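Local coordinates for CELL division protein FTSZ homolog 1 (Methanocaldococcus jannaschii, PDB 2VAP) that binds GTP and probably polymerises, as a tubulin homologue, into the ring that drives cell division, hydrolysing the nucleotide, at residues A[146-151]-A[183-188]; A[160-165]-A[205-210]. One frame throughout, in Å; residues are numbered along the deposited sequence.

Interaction 1. Residues A[146-151]-A[183-188]; sequences ISKKIG and HTDTLV
Lys148 crosses from a helix end to a surface loop almost by itself: it is the one residue of 146-151 that touches 183-188, and it does so with two quite different parts of its chain. Only 150 Å² is buried in all, and the lysine remains exposed. The inner part of the chain lies against backbone, with Lys148 CG 3.2 Å from the carbonyl oxygen of His183; the outer end reaches a carboxylate. Its NZ donates to OD1 of Asp185 over 2.7 Å, a hydrogen-bonded salt bridge that uses the syn lone pair of OD1, the one on the side of the other oxygen. Asp185 OD2 is more distant from the same ammonium, 3.4 Å from Lys148 NZ, so the grip is lopsided. Two successive bends shape the lysine, at chi2 (-62°) and chi3 (-70°), and they fold the chain over so that CD and CE run past the carboxylate before NZ meets it. Asp185 comes from the opposite direction.

The two segments belong to the GTPase domain, a Rossmann-like parallel sheet flanked by helices. Helix 135-149 leads through a turn into strand 153-160, whose neighbour is the last strand of the parallel sheet, 186-191, itself bonded beyond to Gly247 and Ala249. The helix finishes in a Schellman motif, with Gly151, at positive phi, as its C-prime residue and Gly151 N bonded to Lys148 O.

Asp185 has a second partner: its OD2 accepts from the backbone N of Thr154, at the start of strand 153-160, and the Lys148 side chain also packs on Thr154. With an ammonium on one oxygen and a peptide N-H on the other, the carboxylate is fixed in rotation and is probably kept ionised.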
loop_
_atom_site.group_PDB
_atom_site.type_symbol
_atom_site.label_atom_id
_atom_site.label_comp_id
_atom_site.label_asym_id
_atom_site.label_seq_id
_atom_site.Cartn_x
_atom_site.Cartn_y
_atom_site.Cartn_z
ATOM N N ILE A 146 -6.134 -15.149 5.687
ATOM C CA ILE A 146 -6.195 -16.092 4.567
ATOM C C ILE A 146 -4.903 -16.042 3.743
ATOM O O ILE A 146 -4.370 -17.082 3.341
ATOM C CB ILE A 146 -7.441 -15.832 3.674
ATOM C CG1 ILE A 146 -8.728 -16.133 4.455
ATOM C CG2 ILE A 146 -7.388 -16.675 2.398
ATOM C CD1 ILE A 146 -9.994 -15.547 3.842
ATOM N N SER A 147 -4.401 -14.827 3.515
ATOM C CA SER A 147 -3.148 -14.616 2.789
ATOM C C SER A 147 -1.958 -15.261 3.498
ATOM O O SER A 147 -1.131 -15.913 2.860
ATOM C CB SER A 147 -2.891 -13.120 2.585
ATOM O OG SER A 147 -1.631 -12.903 1.970
ATOM N N LYS A 148 -1.878 -15.078 4.815
ATOM C CA LYS A 148 -0.806 -15.676 5.611
ATOM C C LYS A 148 -0.814 -17.200 5.518
ATOM O O LYS A 148 0.245 -17.825 5.418
ATOM C CB LYS A 148 -0.904 -15.237 7.077
ATOM C CG LYS A 148 -0.405 -13.817 7.357
ATOM C CD LYS A 148 1.080 -13.630 7.031
ATOM C CE LYS A 148 1.985 -14.377 7.999
ATOM N NZ LYS A 148 3.396 -14.403 7.519
ATOM N N LYS A 149 -2.013 -17.782 5.529
ATOM C CA LYS A 149 -2.193 -19.236 5.511
ATOM C C LYS A 149 -1.873 -19.894 4.164
ATOM O O LYS A 149 -1.711 -21.113 4.093
ATOM C CB LYS A 149 -3.611 -19.606 5.963
ATOM C CG LYS A 149 -3.860 -19.402 7.456
ATOM C CD LYS A 149 -5.344 -19.479 7.805
ATOM C CE LYS A 149 -5.852 -20.916 7.848
ATOM N NZ LYS A 149 -7.296 -20.976 8.206
ATOM N N ILE A 150 -1.790 -19.095 3.101
ATOM C CA ILE A 150 -1.358 -19.612 1.797
ATOM C C ILE A 150 0.134 -19.345 1.537
ATOM O O ILE A 150 0.643 -19.616 0.446
ATOM C CB ILE A 150 -2.238 -19.105 0.616
ATOM C CG1 ILE A 150 -2.189 -17.577 0.506
ATOM C CG2 ILE A 150 -3.673 -19.618 0.755
ATOM C CD1 ILE A 150 -2.462 -17.044 -0.882
ATOM N N GLY A 151 0.819 -18.816 2.550
ATOM C CA GLY A 151 2.270 -18.626 2.508
ATOM C C GLY A 151 2.746 -17.373 1.796
ATOM O O GLY A 151 3.938 -17.224 1.524
ATOM N N HIS A 183 -2.017 -10.390 11.611
ATOM C CA HIS A 183 -2.019 -11.189 10.383
ATOM C C HIS A 183 -1.295 -10.531 9.202
ATOM O O HIS A 183 -1.546 -10.881 8.045
ATOM C CB HIS A 183 -3.458 -11.533 9.974
ATOM C CG HIS A 183 -4.249 -12.216 11.047
ATOM N ND1 HIS A 183 -4.053 -13.536 11.389
ATOM C CD2 HIS A 183 -5.238 -11.760 11.851
ATOM C CE1 HIS A 183 -4.888 -13.865 12.359
ATOM N NE2 HIS A 183 -5.617 -12.805 12.658
ATOM N N THR A 184 -0.408 -9.582 9.488
ATOM C CA THR A 184 0.386 -8.943 8.435
ATOM C C THR A 184 1.882 -9.096 8.677
ATOM O O THR A 184 2.329 -9.234 9.818
ATOM C CB THR A 184 0.061 -7.437 8.278
ATOM O OG1 THR A 184 0.179 -6.780 9.546
ATOM C CG2 THR A 184 -1.343 -7.234 7.714
ATOM N N ASP A 185 2.643 -9.077 7.586
ATOM C CA ASP A 185 4.100 -9.057 7.643
ATOM C C ASP A 185 4.593 -7.612 7.706
ATOM O O ASP A 185 5.512 -7.292 8.462
ATOM C CB ASP A 185 4.685 -9.794 6.435
ATOM C CG ASP A 185 4.342 -11.277 6.437
ATOM O OD1 ASP A 185 4.472 -11.919 7.502
ATOM O OD2 ASP A 185 3.943 -11.799 5.376
ATOM N N THR A 186 3.969 -6.752 6.902
ATOM C CA THR A 186 4.152 -5.306 6.990
ATOM C C THR A 186 2.779 -4.642 6.964
ATOM O O THR A 186 1.930 -4.981 6.134
ATOM C CB THR A 186 5.033 -4.761 5.841
ATOM O OG1 THR A 186 6.324 -5.374 5.899
ATOM C CG2 THR A 186 5.209 -3.248 5.949
ATOM N N LEU A 187 2.567 -3.713 7.892
ATOM C CA LEU A 187 1.327 -2.955 7.976
ATOM C C LEU A 187 1.612 -1.479 7.699
ATOM O O LEU A 187 2.104 -0.753 8.567
ATOM C CB LEU A 187 0.671 -3.159 9.350
ATOM C CG LEU A 187 -0.579 -2.371 9.770
ATOM C CD1 LEU A 187 -1.729 -2.527 8.784
ATOM C CD2 LEU A 187 -1.014 -2.794 11.166
ATOM N N VAL A 188 1.323 -1.057 6.472
ATOM C CA VAL A 188 1.528 0.328 6.062
ATOM C C VAL A 188 0.282 1.131 6.417
ATOM O O VAL A 188 -0.805 0.870 5.894
ATOM C CB VAL A 188 1.827 0.450 4.544
ATOM C CG1 VAL A 188 2.134 1.889 4.176
ATOM C CG2 VAL A 188 2.984 -0.461 4.140
#

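Interaction 2. Residues A[160-165]-A[205-210]. With GDP (guanosine-5'-diphosphate), chain B.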
loop_
_atom_site.group_PDB
_atom_site.type_symbol
_atom_site.label_atom_id
_atom_site.label_comp_id
_atom_site.label_asym_id
_atom_site.label_seq_id
_atom_site.Cartn_x
_atom_site.Cartn_y
_atom_site.Cartn_z
ATOM N N LEU A 160 -6.291 5.571 8.109
ATOM C CA LEU A 160 -7.089 5.880 9.287
ATOM C C LEU A 160 -7.935 7.111 8.965
ATOM O O LEU A 160 -7.487 7.980 8.217
ATOM C CB LEU A 160 -6.194 6.139 10.503
ATOM C CG LEU A 160 -5.374 4.966 11.053
ATOM C CD1 LEU A 160 -4.436 5.455 12.141
ATOM C CD2 LEU A 160 -6.262 3.839 11.577
ATOM N N PRO A 161 -9.161 7.188 9.517
ATOM C CA PRO A 161 -10.099 8.256 9.155
ATOM C C PRO A 161 -9.665 9.656 9.600
ATOM O O PRO A 161 -8.805 9.794 10.473
ATOM C CB PRO A 161 -11.387 7.849 9.882
ATOM C CG PRO A 161 -10.934 7.017 11.018
ATOM C CD PRO A 161 -9.742 6.268 10.512
ATOM N N PHE A 162 -10.262 10.675 8.983
ATOM C CA PHE A 162 -10.100 12.061 9.416
ATOM C C PHE A 162 -10.757 12.242 10.780
ATOM O O PHE A 162 -11.735 11.560 11.094
ATOM C CB PHE A 162 -10.760 13.021 8.422
ATOM C CG PHE A 162 -10.157 12.998 7.042
ATOM C CD1 PHE A 162 -9.034 13.764 6.746
ATOM C CD2 PHE A 162 -10.731 12.235 6.032
ATOM C CE1 PHE A 162 -8.484 13.762 5.463
ATOM C CE2 PHE A 162 -10.187 12.225 4.748
ATOM C CZ PHE A 162 -9.061 12.989 4.465
ATOM N N VAL A 163 -10.231 13.169 11.580
ATOM C CA VAL A 163 -10.792 13.450 12.906
ATOM C C VAL A 163 -12.265 13.878 12.826
ATOM O O VAL A 163 -13.071 13.494 13.677
ATOM C CB VAL A 163 -9.941 14.494 13.685
ATOM C CG1 VAL A 163 -10.679 15.001 14.920
ATOM C CG2 VAL A 163 -8.603 13.888 14.089
ATOM N N MET A 164 -12.615 14.644 11.793
ATOM C CA MET A 164 -13.984 15.150 11.640
ATOM C C MET A 164 -15.021 14.053 11.358
ATOM O O MET A 164 -16.228 14.309 11.391
ATOM C CB MET A 164 -14.054 16.268 10.589
ATOM C CG MET A 164 -13.968 15.813 9.140
ATOM S SD MET A 164 -14.406 17.139 7.995
ATOM C CE MET A 164 -12.937 18.155 8.068
ATOM N N GLU A 165 -14.546 12.837 11.092
ATOM C CA GLU A 165 -15.429 11.685 10.890
ATOM C C GLU A 165 -16.007 11.162 12.207
ATOM O O GLU A 165 -16.999 10.430 12.206
ATOM C CB GLU A 165 -14.706 10.562 10.145
ATOM C CG GLU A 165 -14.276 10.925 8.733
ATOM C CD GLU A 165 -13.790 9.723 7.954
ATOM O OE1 GLU A 165 -14.555 8.740 7.848
ATOM O OE2 GLU A 165 -12.648 9.761 7.446
ATOM N N LYS A 205 -15.268 16.101 1.186
ATOM C CA LYS A 205 -15.529 15.333 -0.037
ATOM C C LYS A 205 -14.370 15.392 -1.037
ATOM O O LYS A 205 -14.121 14.426 -1.760
ATOM C CB LYS A 205 -16.852 15.758 -0.695
ATOM C CG LYS A 205 -16.915 17.204 -1.176
ATOM C CD LYS A 205 -18.242 17.491 -1.860
ATOM C CE LYS A 205 -18.276 18.896 -2.439
ATOM N NZ LYS A 205 -19.573 19.183 -3.112
ATOM N N LEU A 206 -13.664 16.520 -1.062
ATOM C CA LEU A 206 -12.499 16.689 -1.929
ATOM C C LEU A 206 -11.222 16.166 -1.269
ATOM O O LEU A 206 -10.280 15.765 -1.957
ATOM C CB LEU A 206 -12.337 18.154 -2.351
ATOM C CG LEU A 206 -13.476 18.793 -3.160
ATOM C CD1 LEU A 206 -13.260 20.291 -3.299
ATOM C CD2 LEU A 206 -13.639 18.144 -4.533
ATOM N N ALA A 207 -11.200 16.170 0.064
ATOM C CA ALA A 207 -10.097 15.586 0.829
ATOM C C ALA A 207 -10.021 14.071 0.629
ATOM O O ALA A 207 -8.935 13.490 0.671
ATOM C CB ALA A 207 -10.227 15.929 2.307
ATOM N N PHE A 208 -11.176 13.442 0.408
ATOM C CA PHE A 208 -11.235 12.017 0.075
ATOM C C PHE A 208 -10.608 11.719 -1.288
ATOM O O PHE A 208 -10.042 10.643 -1.492
ATOM C CB PHE A 208 -12.676 11.495 0.111
ATOM C CG PHE A 208 -13.210 11.267 1.501
ATOM C CD1 PHE A 208 -12.491 10.518 2.429
ATOM C CD2 PHE A 208 -14.449 11.778 1.871
ATOM C CE1 PHE A 208 -12.989 10.300 3.711
ATOM C CE2 PHE A 208 -14.958 11.562 3.151
ATOM C CZ PHE A 208 -14.225 10.823 4.072
ATOM N N LYS A 209 -10.716 12.673 -2.213
ATOM C CA LYS A 209 -10.092 12.554 -3.535
ATOM C C LYS A 209 -8.568 12.646 -3.450
ATOM O O LYS A 209 -7.857 12.007 -4.229
ATOM C CB LYS A 209 -10.641 13.612 -4.499
ATOM C CG LYS A 209 -12.084 13.375 -4.929
ATOM C CD LYS A 209 -12.570 14.475 -5.861
ATOM C CE LYS A 209 -14.018 14.257 -6.282
ATOM N NZ LYS A 209 -14.178 13.094 -7.203
ATOM N N VAL A 210 -8.076 13.448 -2.507
ATOM C CA VAL A 210 -6.644 13.517 -2.208
ATOM C C VAL A 210 -6.195 12.194 -1.582
ATOM O O VAL A 210 -5.141 11.658 -1.934
ATOM C CB VAL A 210 -6.302 14.717 -1.280
ATOM C CG1 VAL A 210 -4.822 14.722 -0.908
ATOM C CG2 VAL A 210 -6.677 16.035 -1.952
HETATM P PB GDP B . -16.952 0.440 4.303
HETATM O O1B GDP B . -18.002 -0.012 5.290
HETATM O O2B GDP B . -17.462 0.233 2.896
HETATM O O3B GDP B . -15.692 -0.362 4.518
HETATM O O3A GDP B . -16.668 2.001 4.574
HETATM P PA GDP B . -15.956 2.984 3.515
HETATM O O1A GDP B . -14.906 2.273 2.699
HETATM O O2A GDP B . -16.975 3.668 2.635
HETATM O "O5'" GDP B . -15.268 4.070 4.479
HETATM C "C5'" GDP B . -14.333 3.656 5.470
HETATM C "C4'" GDP B . -13.297 4.750 5.670
HETATM O "O4'" GDP B . -12.644 5.038 4.430
HETATM C "C3'" GDP B . -13.936 6.050 6.128
HETATM O "O3'" GDP B . -13.933 6.160 7.556
HETATM C "C2'" GDP B . -13.111 7.128 5.455
HETATM O "O2'" GDP B . -12.032 7.534 6.300
HETATM C "C1'" GDP B . -12.529 6.449 4.227
HETATM N N9 GDP B . -13.242 6.840 2.980
HETATM C C8 GDP B . -14.572 6.990 2.796
HETATM N N7 GDP B . -14.855 7.351 1.515
HETATM C C5 GDP B . -13.684 7.433 0.855
HETATM C C6 GDP B . -13.245 7.761 -0.525
HETATM O O6 GDP B . -14.075 8.060 -1.411
HETATM N N1 GDP B . -11.928 7.728 -0.795
HETATM C C2 GDP B . -11.006 7.408 0.138
HETATM N N2 GDP B . -9.695 7.394 -0.202
HETATM N N3 GDP B . -11.340 7.098 1.417
HETATM C C4 GDP B . -12.632 7.094 1.824
#
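Phe162 puts the edge of its ring to Phe208, whose ring in turn lies against the guanine of GDP. Followed outward, Phe208 leaves helix 204-227 with CG anti to its carbonyl carbon; chi1 (-77°) sends the ring toward the nucleotide and chi2 (-51°) turns its face to the base. Phe208 CB lies 3.8 Å from GDP C6, and CG is near C5 and C6. Phe208 CD1 comes closer, 3.5 Å from GDP C4, and Phe208 CE1 reaches GDP N9 while meeting Phe162 CE2 at 3.6 Å. Phe208 CZ has Glu165 OE2 at the ring edge, near its plane, and GDP C8 more loosely. One ring face is thus spent on the purine, with N7 over its centre. The Phe162 pair is an offset edge-to-face stack, planes at 73° and centroids 5.4 Å apart, and Phe162 CZ also touches the CB of Ala207 one residue earlier on the helix.

Glu165, a GTP-binding residue, holds the ribose with both carboxylate oxygens: GDP O3' donates to Glu165 OE1 over 2.7 Å and GDP O2' donates to Glu165 OE2 over 2.6 Å. The latter oxygen also accepts from Phe162 N, from above the carboxylate plane, so the loop that carries the glutamate steadies it too. Base and sugar are therefore gripped by two separate parts of the chain that brace each other through the phenylalanines.

Residues 160-165 link strand 153-160 to helix 167-181, on which Pro161 packs. Phe162 is walled in by Leu195 and Phe196 of helix 195-198, and by Leu204 at the start of helix 204-227.

How the interactions relate
Interactions 1 and 2 lie at opposite ends of the strands of one parallel sheet, interaction 1 where 153-160 and 186-191 begin, interaction 2 beyond the end of 153-160. Their centres are 27 Å apart and their nearest atoms about 8 Å, without touching. Along the chain their segments alternate: 146-151, 160-165, 183-188, 205-210. Helix 167-181 returns the chain from the end of strand 153-160 to the start of strand 186-191, a beta-alpha-beta crossover. Interaction 1 joins helix 135-149 to the loop entering that strand; interaction 2 forms part of the GDP pocket with helix 204-227. The nucleotide is thus met at the C-terminal ends of the strands, as in Rossmann-like folds.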